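Local coordinates for flagellar motor switch protein fliG (Aquifex aeolicus, PDB 3HJL) that probably forms part of the rotor-mounted switch complex (C ring) of the flagellar motor, which helps set the direction of flagellar rotation, at residues V258-L263 against K288-D293; K11-A16 against F43-D48; R119-L124 against A146-N151; S51-E56 against P90-E95. All coordinates share one frame; numbering follows the deposited sequence.

Contact 1: residues V258-L263 against K288-D293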
# COMPACT_ATOMS: atom_id res chain seq x y z
N VAL A 258 30.68 -33.62 0.92
CA VAL A 258 29.23 -33.80 0.67
C VAL A 258 28.72 -35.22 0.96
O VAL A 258 29.42 -36.21 0.73
CB VAL A 258 28.76 -33.40 -0.79
CG1 VAL A 258 28.88 -31.91 -1.00
CG2 VAL A 258 29.52 -34.17 -1.87
N ASP A 259 27.50 -35.29 1.47
CA ASP A 259 26.78 -36.54 1.69
C ASP A 259 26.40 -37.13 0.32
O ASP A 259 26.08 -36.38 -0.61
CB ASP A 259 25.52 -36.25 2.52
CG ASP A 259 24.63 -37.46 2.68
OD1 ASP A 259 25.14 -38.54 3.04
OD2 ASP A 259 23.41 -37.31 2.48
N LYS A 260 26.48 -38.46 0.22
CA LYS A 260 26.15 -39.18 -1.02
C LYS A 260 24.69 -38.99 -1.44
O LYS A 260 24.42 -38.74 -2.62
CB LYS A 260 26.44 -40.69 -0.85
CG LYS A 260 26.04 -41.55 -2.07
CD LYS A 260 26.34 -43.03 -1.90
CE LYS A 260 25.72 -43.81 -3.05
NZ LYS A 260 26.26 -45.18 -3.18
N ASN A 261 23.77 -39.15 -0.49
CA ASN A 261 22.34 -39.01 -0.77
C ASN A 261 21.99 -37.59 -1.23
O ASN A 261 21.23 -37.42 -2.18
CB ASN A 261 21.48 -39.40 0.45
CG ASN A 261 21.67 -40.86 0.88
OD1 ASN A 261 21.93 -41.75 0.06
ND2 ASN A 261 21.52 -41.12 2.18
N THR A 262 22.57 -36.59 -0.57
CA THR A 262 22.38 -35.18 -0.97
C THR A 262 22.88 -34.93 -2.39
O THR A 262 22.17 -34.32 -3.19
CB THR A 262 23.12 -34.21 -0.01
OG1 THR A 262 22.67 -34.43 1.33
CG2 THR A 262 22.86 -32.76 -0.40
N LEU A 263 24.07 -35.44 -2.70
CA LEU A 263 24.65 -35.29 -4.05
C LEU A 263 23.83 -36.04 -5.12
O LEU A 263 23.65 -35.54 -6.22
CB LEU A 263 26.11 -35.77 -4.08
CG LEU A 263 26.89 -35.48 -5.37
CD1 LEU A 263 27.02 -33.98 -5.57
CD2 LEU A 263 28.26 -36.15 -5.37
N LYS A 288 29.81 -46.37 -10.36
CA LYS A 288 28.85 -47.37 -10.81
C LYS A 288 27.71 -47.55 -9.80
O LYS A 288 26.54 -47.54 -10.18
CB LYS A 288 29.55 -48.72 -11.05
CG LYS A 288 28.64 -49.84 -11.58
CD LYS A 288 29.38 -51.17 -11.67
CE LYS A 288 28.42 -52.35 -11.64
NZ LYS A 288 29.15 -53.65 -11.56
N LEU A 289 28.06 -47.72 -8.52
CA LEU A 289 27.06 -47.85 -7.45
C LEU A 289 26.21 -46.57 -7.26
O LEU A 289 25.03 -46.65 -6.89
CB LEU A 289 27.74 -48.25 -6.12
CG LEU A 289 26.88 -48.43 -4.86
CD1 LEU A 289 25.77 -49.45 -5.07
CD2 LEU A 289 27.74 -48.84 -3.68
N PHE A 290 26.80 -45.41 -7.51
CA PHE A 290 26.12 -44.11 -7.38
C PHE A 290 24.99 -43.96 -8.40
O PHE A 290 23.87 -43.55 -8.06
CB PHE A 290 27.14 -42.98 -7.56
CG PHE A 290 26.63 -41.61 -7.20
CD1 PHE A 290 26.08 -40.78 -8.17
CD2 PHE A 290 26.84 -41.10 -5.92
CE1 PHE A 290 25.68 -39.49 -7.86
CE2 PHE A 290 26.45 -39.81 -5.61
CZ PHE A 290 25.86 -39.01 -6.58
N LEU A 291 25.30 -44.27 -9.66
CA LEU A 291 24.32 -44.26 -10.75
C LEU A 291 23.20 -45.26 -10.51
O LEU A 291 22.03 -44.97 -10.81
CB LEU A 291 25.00 -44.58 -12.08
CG LEU A 291 25.96 -43.53 -12.64
CD1 LEU A 291 26.72 -44.08 -13.83
CD2 LEU A 291 25.20 -42.26 -13.01
N GLU A 292 23.55 -46.44 -10.00
CA GLU A 292 22.57 -47.48 -9.69
C GLU A 292 21.64 -47.06 -8.55
O GLU A 292 20.42 -47.23 -8.65
CB GLU A 292 23.27 -48.80 -9.34
CG GLU A 292 23.90 -49.48 -10.56
CD GLU A 292 24.81 -50.65 -10.20
OE1 GLU A 292 24.85 -51.04 -9.01
OE2 GLU A 292 25.48 -51.17 -11.11
N ASP A 293 22.21 -46.50 -7.49
CA ASP A 293 21.41 -45.97 -6.38
C ASP A 293 20.58 -44.74 -6.79
O ASP A 293 19.54 -44.50 -6.18
CB ASP A 293 22.30 -45.63 -5.17
CG ASP A 293 22.89 -46.87 -4.50
OD1 ASP A 293 24.02 -46.76 -4.00
OD2 ASP A 293 22.23 -47.94 -4.48

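Contact 2: residues K11-A16 against F43-D48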
# COMPACT_ATOMS: atom_id res chain seq x y z
N LYS A 11 -24.24 26.94 32.71
CA LYS A 11 -25.71 26.83 32.71
C LYS A 11 -26.29 27.80 31.68
O LYS A 11 -27.13 27.42 30.87
CB LYS A 11 -26.29 27.09 34.09
CG LYS A 11 -25.94 26.01 35.12
CD LYS A 11 -26.20 26.48 36.55
CE LYS A 11 -25.63 25.50 37.58
NZ LYS A 11 -25.78 25.98 39.00
N ALA A 12 -25.78 29.04 31.66
CA ALA A 12 -26.17 30.03 30.64
C ALA A 12 -25.81 29.59 29.23
O ALA A 12 -26.56 29.84 28.30
CB ALA A 12 -25.55 31.39 30.94
N GLN A 13 -24.64 28.96 29.08
CA GLN A 13 -24.20 28.42 27.79
C GLN A 13 -25.09 27.26 27.31
O GLN A 13 -25.38 27.16 26.12
CB GLN A 13 -22.73 27.99 27.84
CG GLN A 13 -21.75 29.17 27.74
CD GLN A 13 -20.30 28.81 28.10
OE1 GLN A 13 -20.04 27.87 28.86
NE2 GLN A 13 -19.35 29.59 27.58
N LYS A 14 -25.52 26.40 28.23
CA LYS A 14 -26.50 25.35 27.92
C LYS A 14 -27.81 25.96 27.44
O LYS A 14 -28.34 25.53 26.43
CB LYS A 14 -26.78 24.46 29.14
CG LYS A 14 -25.77 23.37 29.39
CD LYS A 14 -26.23 22.47 30.53
CE LYS A 14 -25.37 21.22 30.64
NZ LYS A 14 -25.92 20.26 31.63
N ALA A 15 -28.33 26.92 28.20
CA ALA A 15 -29.54 27.67 27.80
C ALA A 15 -29.41 28.24 26.38
O ALA A 15 -30.35 28.14 25.58
CB ALA A 15 -29.82 28.78 28.79
N ALA A 16 -28.25 28.83 26.08
CA ALA A 16 -27.95 29.38 24.75
C ALA A 16 -28.02 28.31 23.66
O ALA A 16 -28.61 28.53 22.60
CB ALA A 16 -26.58 30.05 24.75
N PHE A 43 -27.73 34.94 22.54
CA PHE A 43 -27.02 34.86 21.24
C PHE A 43 -25.52 35.12 21.41
O PHE A 43 -24.70 34.41 20.81
CB PHE A 43 -27.60 35.83 20.19
CG PHE A 43 -29.04 35.56 19.81
CD1 PHE A 43 -29.50 34.27 19.53
CD2 PHE A 43 -29.93 36.62 19.63
CE1 PHE A 43 -30.82 34.04 19.16
CE2 PHE A 43 -31.25 36.40 19.26
CZ PHE A 43 -31.70 35.11 19.03
N ALA A 44 -25.16 36.11 22.23
CA ALA A 44 -23.75 36.41 22.50
C ALA A 44 -23.05 35.25 23.21
O ALA A 44 -21.89 34.94 22.92
CB ALA A 44 -23.61 37.70 23.29
N LEU A 45 -23.78 34.57 24.11
CA LEU A 45 -23.27 33.36 24.76
C LEU A 45 -22.94 32.24 23.75
O LEU A 45 -21.89 31.61 23.85
CB LEU A 45 -24.26 32.84 25.82
CG LEU A 45 -24.33 33.65 27.12
CD1 LEU A 45 -25.60 33.34 27.86
CD2 LEU A 45 -23.12 33.40 27.99
N ALA A 46 -23.84 32.01 22.79
CA ALA A 46 -23.65 30.96 21.78
C ALA A 46 -22.48 31.29 20.86
O ALA A 46 -21.63 30.43 20.60
CB ALA A 46 -24.92 30.75 20.97
N LYS A 47 -22.44 32.54 20.40
CA LYS A 47 -21.36 33.04 19.54
C LYS A 47 -19.98 32.96 20.19
O LYS A 47 -18.98 32.71 19.52
CB LYS A 47 -21.64 34.51 19.13
CG LYS A 47 -20.69 35.05 18.05
CD LYS A 47 -21.01 36.48 17.67
CE LYS A 47 -20.02 36.99 16.61
NZ LYS A 47 -20.18 38.45 16.33
N ASP A 48 -19.92 33.18 21.51
CA ASP A 48 -18.65 33.18 22.24
C ASP A 48 -18.29 31.81 22.85
O ASP A 48 -17.38 31.72 23.68
CB ASP A 48 -18.73 34.26 23.34
CG ASP A 48 -17.37 34.70 23.84
OD1 ASP A 48 -16.51 35.07 23.01
OD2 ASP A 48 -17.17 34.71 25.07
O HOH W 1 -20.07 31.67 25.88

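Contact 3: residues R119-L124 against A146-N151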
# COMPACT_ATOMS: atom_id res chain seq x y z
N ARG A 119 -4.59 10.54 -22.98
CA ARG A 119 -4.90 9.32 -23.74
C ARG A 119 -4.87 8.10 -22.83
O ARG A 119 -5.70 7.20 -22.97
CB ARG A 119 -3.90 9.13 -24.89
CG ARG A 119 -3.99 10.19 -25.98
CD ARG A 119 -2.86 10.07 -26.99
NE ARG A 119 -1.61 10.69 -26.52
CZ ARG A 119 -0.48 10.74 -27.23
NH1 ARG A 119 -0.42 10.25 -28.47
NH2 ARG A 119 0.59 11.33 -26.70
N ILE A 120 -3.91 8.07 -21.90
CA ILE A 120 -3.79 6.99 -20.92
C ILE A 120 -4.95 7.03 -19.92
O ILE A 120 -5.54 5.99 -19.62
CB ILE A 120 -2.42 7.05 -20.18
CG1 ILE A 120 -1.26 6.80 -21.18
CG2 ILE A 120 -2.39 6.03 -19.02
CD1 ILE A 120 0.11 7.03 -20.61
N LEU A 121 -5.31 8.22 -19.45
CA LEU A 121 -6.44 8.39 -18.54
C LEU A 121 -7.77 8.02 -19.22
O LEU A 121 -8.58 7.31 -18.64
CB LEU A 121 -6.49 9.82 -17.98
CG LEU A 121 -5.29 10.29 -17.13
CD1 LEU A 121 -5.38 11.75 -16.75
CD2 LEU A 121 -5.13 9.47 -15.90
N ALA A 122 -7.97 8.48 -20.46
CA ALA A 122 -9.17 8.13 -21.25
C ALA A 122 -9.28 6.62 -21.44
O ALA A 122 -10.35 6.04 -21.24
CB ALA A 122 -9.13 8.83 -22.62
N SER A 123 -8.16 5.99 -21.79
CA SER A 123 -8.08 4.53 -21.96
C SER A 123 -8.44 3.75 -20.70
O SER A 123 -9.20 2.79 -20.77
CB SER A 123 -6.67 4.14 -22.42
OG SER A 123 -6.60 2.75 -22.69
N LEU A 124 -7.90 4.16 -19.56
CA LEU A 124 -8.23 3.55 -18.26
C LEU A 124 -9.66 3.83 -17.77
O LEU A 124 -10.18 3.09 -16.94
CB LEU A 124 -7.26 4.02 -17.16
CG LEU A 124 -5.82 3.51 -17.24
CD1 LEU A 124 -4.99 4.18 -16.18
CD2 LEU A 124 -5.76 1.99 -17.06
N ALA A 146 -11.46 18.18 -20.50
CA ALA A 146 -11.71 18.36 -21.94
C ALA A 146 -10.84 17.44 -22.80
O ALA A 146 -11.33 16.87 -23.77
CB ALA A 146 -11.48 19.82 -22.34
N GLU A 147 -9.55 17.34 -22.46
CA GLU A 147 -8.61 16.46 -23.16
C GLU A 147 -9.00 14.99 -23.05
O GLU A 147 -8.87 14.23 -24.01
CB GLU A 147 -7.19 16.61 -22.61
CG GLU A 147 -6.45 17.86 -23.02
CD GLU A 147 -5.17 18.07 -22.21
OE1 GLU A 147 -4.60 17.07 -21.71
OE2 GLU A 147 -4.73 19.23 -22.08
N ILE A 148 -9.44 14.58 -21.86
CA ILE A 148 -9.89 13.20 -21.63
C ILE A 148 -11.16 12.94 -22.42
O ILE A 148 -11.26 11.92 -23.10
CB ILE A 148 -10.16 12.91 -20.14
CG1 ILE A 148 -8.86 12.98 -19.33
CG2 ILE A 148 -10.78 11.55 -19.97
CD1 ILE A 148 -9.08 13.10 -17.84
N ILE A 149 -12.11 13.87 -22.35
CA ILE A 149 -13.37 13.75 -23.10
C ILE A 149 -13.13 13.57 -24.60
O ILE A 149 -13.70 12.68 -25.20
CB ILE A 149 -14.32 14.95 -22.85
CG1 ILE A 149 -14.99 14.84 -21.47
CG2 ILE A 149 -15.41 15.03 -23.93
CD1 ILE A 149 -16.10 13.78 -21.39
N GLN A 150 -12.21 14.35 -25.16
CA GLN A 150 -11.88 14.25 -26.59
C GLN A 150 -11.33 12.88 -27.02
O GLN A 150 -11.56 12.45 -28.15
CB GLN A 150 -10.92 15.36 -27.00
CG GLN A 150 -11.60 16.73 -27.10
CD GLN A 150 -10.63 17.85 -27.43
OE1 GLN A 150 -9.41 17.71 -27.27
NE2 GLN A 150 -11.17 18.98 -27.89
N ASN A 151 -10.64 12.19 -26.10
CA ASN A 151 -10.12 10.83 -26.34
C ASN A 151 -11.09 9.68 -25.96
O ASN A 151 -10.70 8.51 -26.02
CB ASN A 151 -8.79 10.66 -25.59
CG ASN A 151 -7.67 11.44 -26.22
OD1 ASN A 151 -7.15 11.05 -27.26
ND2 ASN A 151 -7.25 12.53 -25.58

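Contact 4: residues S51-E56 against P90-E95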
# COMPACT_ATOMS: atom_id res chain seq x y z
N SER A 51 -14.49 26.11 21.47
CA SER A 51 -14.56 24.98 20.55
C SER A 51 -14.42 23.67 21.34
O SER A 51 -13.73 23.64 22.36
CB SER A 51 -13.45 25.07 19.50
OG SER A 51 -12.19 25.12 20.12
N VAL A 52 -15.10 22.62 20.87
CA VAL A 52 -15.11 21.32 21.54
C VAL A 52 -14.99 20.19 20.52
O VAL A 52 -15.69 20.23 19.51
CB VAL A 52 -16.42 21.12 22.32
CG1 VAL A 52 -16.42 19.76 23.01
CG2 VAL A 52 -16.64 22.25 23.33
N PRO A 53 -14.10 19.19 20.77
CA PRO A 53 -14.00 18.02 19.89
C PRO A 53 -15.34 17.35 19.61
O PRO A 53 -16.22 17.35 20.47
CB PRO A 53 -13.09 17.08 20.69
CG PRO A 53 -12.22 17.99 21.47
CD PRO A 53 -13.07 19.17 21.82
N GLU A 54 -15.48 16.79 18.41
CA GLU A 54 -16.75 16.22 17.95
C GLU A 54 -17.31 15.13 18.87
O GLU A 54 -18.51 15.12 19.14
CB GLU A 54 -16.60 15.66 16.53
CG GLU A 54 -17.91 15.22 15.91
CD GLU A 54 -17.78 14.92 14.44
OE1 GLU A 54 -16.67 14.54 14.00
OE2 GLU A 54 -18.79 15.04 13.72
N GLU A 55 -16.44 14.22 19.32
CA GLU A 55 -16.81 13.14 20.26
C GLU A 55 -17.37 13.70 21.58
O GLU A 55 -18.30 13.13 22.14
CB GLU A 55 -15.59 12.24 20.55
CG GLU A 55 -15.91 10.95 21.32
CD GLU A 55 -14.70 10.04 21.52
OE1 GLU A 55 -13.60 10.56 21.82
OE2 GLU A 55 -14.85 8.80 21.41
N GLU A 56 -16.78 14.79 22.05
CA GLU A 56 -17.25 15.47 23.26
C GLU A 56 -18.54 16.28 23.03
O GLU A 56 -19.33 16.45 23.97
CB GLU A 56 -16.14 16.33 23.87
CG GLU A 56 -14.92 15.50 24.32
CD GLU A 56 -13.72 16.35 24.75
OE1 GLU A 56 -13.93 17.37 25.45
OE2 GLU A 56 -12.57 15.96 24.43
N PRO A 90 -18.64 25.40 17.99
CA PRO A 90 -17.68 25.38 16.87
C PRO A 90 -16.62 24.26 16.95
O PRO A 90 -16.40 23.71 18.03
CB PRO A 90 -17.01 26.75 16.96
CG PRO A 90 -17.14 27.14 18.38
CD PRO A 90 -18.42 26.56 18.88
N PRO A 91 -15.97 23.94 15.81
CA PRO A 91 -14.95 22.90 15.81
C PRO A 91 -13.59 23.43 16.27
O PRO A 91 -13.35 24.64 16.25
CB PRO A 91 -14.90 22.48 14.34
CG PRO A 91 -15.22 23.71 13.60
CD PRO A 91 -16.15 24.52 14.47
N THR A 92 -12.70 22.52 16.66
CA THR A 92 -11.38 22.87 17.19
C THR A 92 -10.40 23.15 16.03
O THR A 92 -10.66 22.76 14.89
CB THR A 92 -10.80 21.72 18.05
OG1 THR A 92 -10.56 20.58 17.22
CG2 THR A 92 -11.76 21.32 19.15
N LEU A 93 -9.30 23.83 16.34
CA LEU A 93 -8.22 24.09 15.36
C LEU A 93 -7.66 22.80 14.79
O LEU A 93 -7.33 22.74 13.62
CB LEU A 93 -7.06 24.91 15.97
CG LEU A 93 -7.16 26.44 16.00
CD1 LEU A 93 -5.97 27.04 16.77
CD2 LEU A 93 -7.21 27.00 14.60
N ALA A 94 -7.51 21.79 15.65
CA ALA A 94 -7.05 20.46 15.24
C ALA A 94 -7.95 19.87 14.15
O ALA A 94 -7.46 19.37 13.15
CB ALA A 94 -7.03 19.54 16.43
N GLU A 95 -9.27 19.95 14.36
CA GLU A 95 -10.25 19.47 13.37
C GLU A 95 -10.20 20.27 12.07
O GLU A 95 -10.30 19.69 11.00
CB GLU A 95 -11.66 19.48 13.96
CG GLU A 95 -11.83 18.39 15.02
CD GLU A 95 -13.14 18.45 15.79
OE1 GLU A 95 -13.74 19.54 15.90
OE2 GLU A 95 -13.55 17.40 16.31
O HOH W 2 -9.52 25.13 19.01
O HOH W 3 -16.44 19.78 16.86

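Contact 1: residues V258-L263 against K288-D293
K260 and F290 lie alongside each other between helix 260-268 and helix 284-296, their side chains running in opposite directions. The lysine chain is fully extended, with CG anti to the backbone N (chi1 176°). This carries its NZ to helix 284-296. On the way its CG packs 4.0 Å from F290 CD2. At its end K260 NZ forms a salt bridge with D293 OD1 at 2.9 Å, meeting the oxygen nearly along its C-O bond. The ammonium also sits 3.7 Å from L289 CG, so the apolar L289 side chain borders the ion pair.

Deeper in, the end of the F290 ring comes close to helix 260-268, its CG also anti to the backbone N (chi1 -169°). The L263 and F290 side chains cross at about a right angle, with L263 CG 3.9 Å from F290 CZ. M264, L267, L279 and M282 also touch the ring and bury it.

D259 is the N-cap of helix 260-268. Its OD2 accepts from T262 N at 3.2 Å and from T262 OG1, which fixes the start of the helix that presents K260.

A buried aromatic beside a more exposed salt bridge joins two helices of the all-helical FliG C-terminal domain.

Contact 2: residues K11-A16 against F43-D48
This is an apolar helix-helix contact in the FliG N-terminal domain, between helix 7-21 and the C-terminal end of helix 36-47. The two short segments cross nearly at right angles (signed angle -98°). Their axes come within 8.4 Å, a close approach that small residues allow. A16 CA and A46 CA are only 5.5 Å apart.

L45 is the main side chain of the second helix here. Its CG stands anti to the carbonyl carbon (chi1 -74°), which sends the branched end along helix 7-21 to A12. L45 CD1 meets the A12 methyl, CB, at 3.6 Å. Nearer the backbone, L45 CB rests 3.8 Å from A16 CB. The leucine therefore touches two alanines one helical turn apart. L9, a further residue of helix 7-21, also touches L45.

A16 points its methyl at the other helix. Besides L45 it meets A46, with A16 CB 4.2 Å from A46 CB. A46 also touches L20, and A16 touches L42, so the apolar packing continues along both helices.

On the polar side Q13 CG comes only loosely to L45 CD2. The amide end is linked instead through a water. Q13 NE2 donates to this water at 2.8 Å, and the water donates to L45 O at 2.7 Å. The carbonyl lies in the last turn of its helix, and the bridge ties it to helix 7-21.

Nearly perpendicular helices meeting through alanines and one leucine join the first and third helices of the all-helical N-terminal domain.

Contact 3: residues R119-L124 against A146-N151
A122 and I148 bring together helix 118-125 and helix 142-150 of the FliG middle domain, an all-helical unit in a protein of armadillo-repeat type. Their CA atoms are 5.1 Å apart.

The apolar packing centres on I148. Its CG2 branch lies against A122, 4.1 Å from A122 CB. Its other branch, CG1, is anti to the carbonyl carbon (chi1 -66°) and carries CD1 to L121, where I148 CD1 is 4.1 Å from L121 CD1. The isoleucine thus addresses two successive residues of helix 118-125, one with each branch. L137 and L140 also touch it, and L182 of helix 172-193 packs on L121. Cut back to an alanine, I148 loses both branches, which would probably open a gap beside L121 CD1 and the A122 methyl.

Tight van der Waals packing follows at the helix end. A122 CB meets N151 CB at 3.5 Å, and N151 is the residue just after helix 142-150.

The polar groups turn to other partners. R119 offers N151 its aliphatic part, while its NE makes a salt bridge with D117. E147 OE1 is hydrogen-bonded to S118 OG, just before the first segment.

The N151 amide folds back on its own helix: ND2 donates to E147 O at 2.8 Å, and its OD1 sits 3.5 Å from R119 CG.

Contact 4: residues S51-E56 against P90-E95
E95 and E54 join two helix starts: a capping box opens helix 93-114, and its glutamate also holds the first turn of helix 54-70. E95 OE2 accepts from E54 N at 2.9 Å, with an N-H...O angle of 156°, through its syn lone pair. The other oxygen, E95 OE1, accepts from T92 N at 3.2 Å, reached on the anti side and out of the carboxylate plane. In return E95 N donates to T92 OG1 at 3.2 Å, which completes the box. The extended E95 chain, with CG anti to the carbonyl carbon (chi1 -70°), brings its carboxylate to both helix N-termini. Their positive ends would be expected to favour its negative charge. A glutamine in its place would probably leave E54 N or T92 N without its acceptor, since one carboxylate oxygen would become an NH2.

Water adds to the link. One molecule donates to both V52 O and E95 OE1. Another joins S51 OG to L93 N, accepting from L93 N at 3.0 Å.

The loops before the helices also meet directly. V52 N donates to P90 O in a weak bond of 3.3 Å, and S51 CA makes a CH...O contact with the same carbonyl. V52 turns its side chain to I57, I60 and I89.

T92 serves twice. Its OG1 caps the helix, while its methyl, placed anti to the carbonyl carbon, packs on the proline ring: T92 CG2 lies 3.7 Å from P53 CD.

In the fold
Along the chain the order is contact 2, contact 4, contact 3, contact 1, each closing before the next opens. Contacts 2 and 4 share the N-terminal domain. Their centres are about 17 Å apart, and helix 36-47 of contact 2 is followed by helix 54-70 of contact 4. Helix 93-114, which starts in contact 4, is followed by helix 118-125 of contact 3 in the middle domain, about 42 Å away between centres. Contact 1 lies in the C-terminal domain, about 65 Å from contact 3 and 93 Å from contact 2 between centres. Each joins helices within its own domain. With contacts 1 and 2 on opposite sides of the chain's centre, the chain is an extended series of helical units, consistent with a subunit of the motor's switch complex.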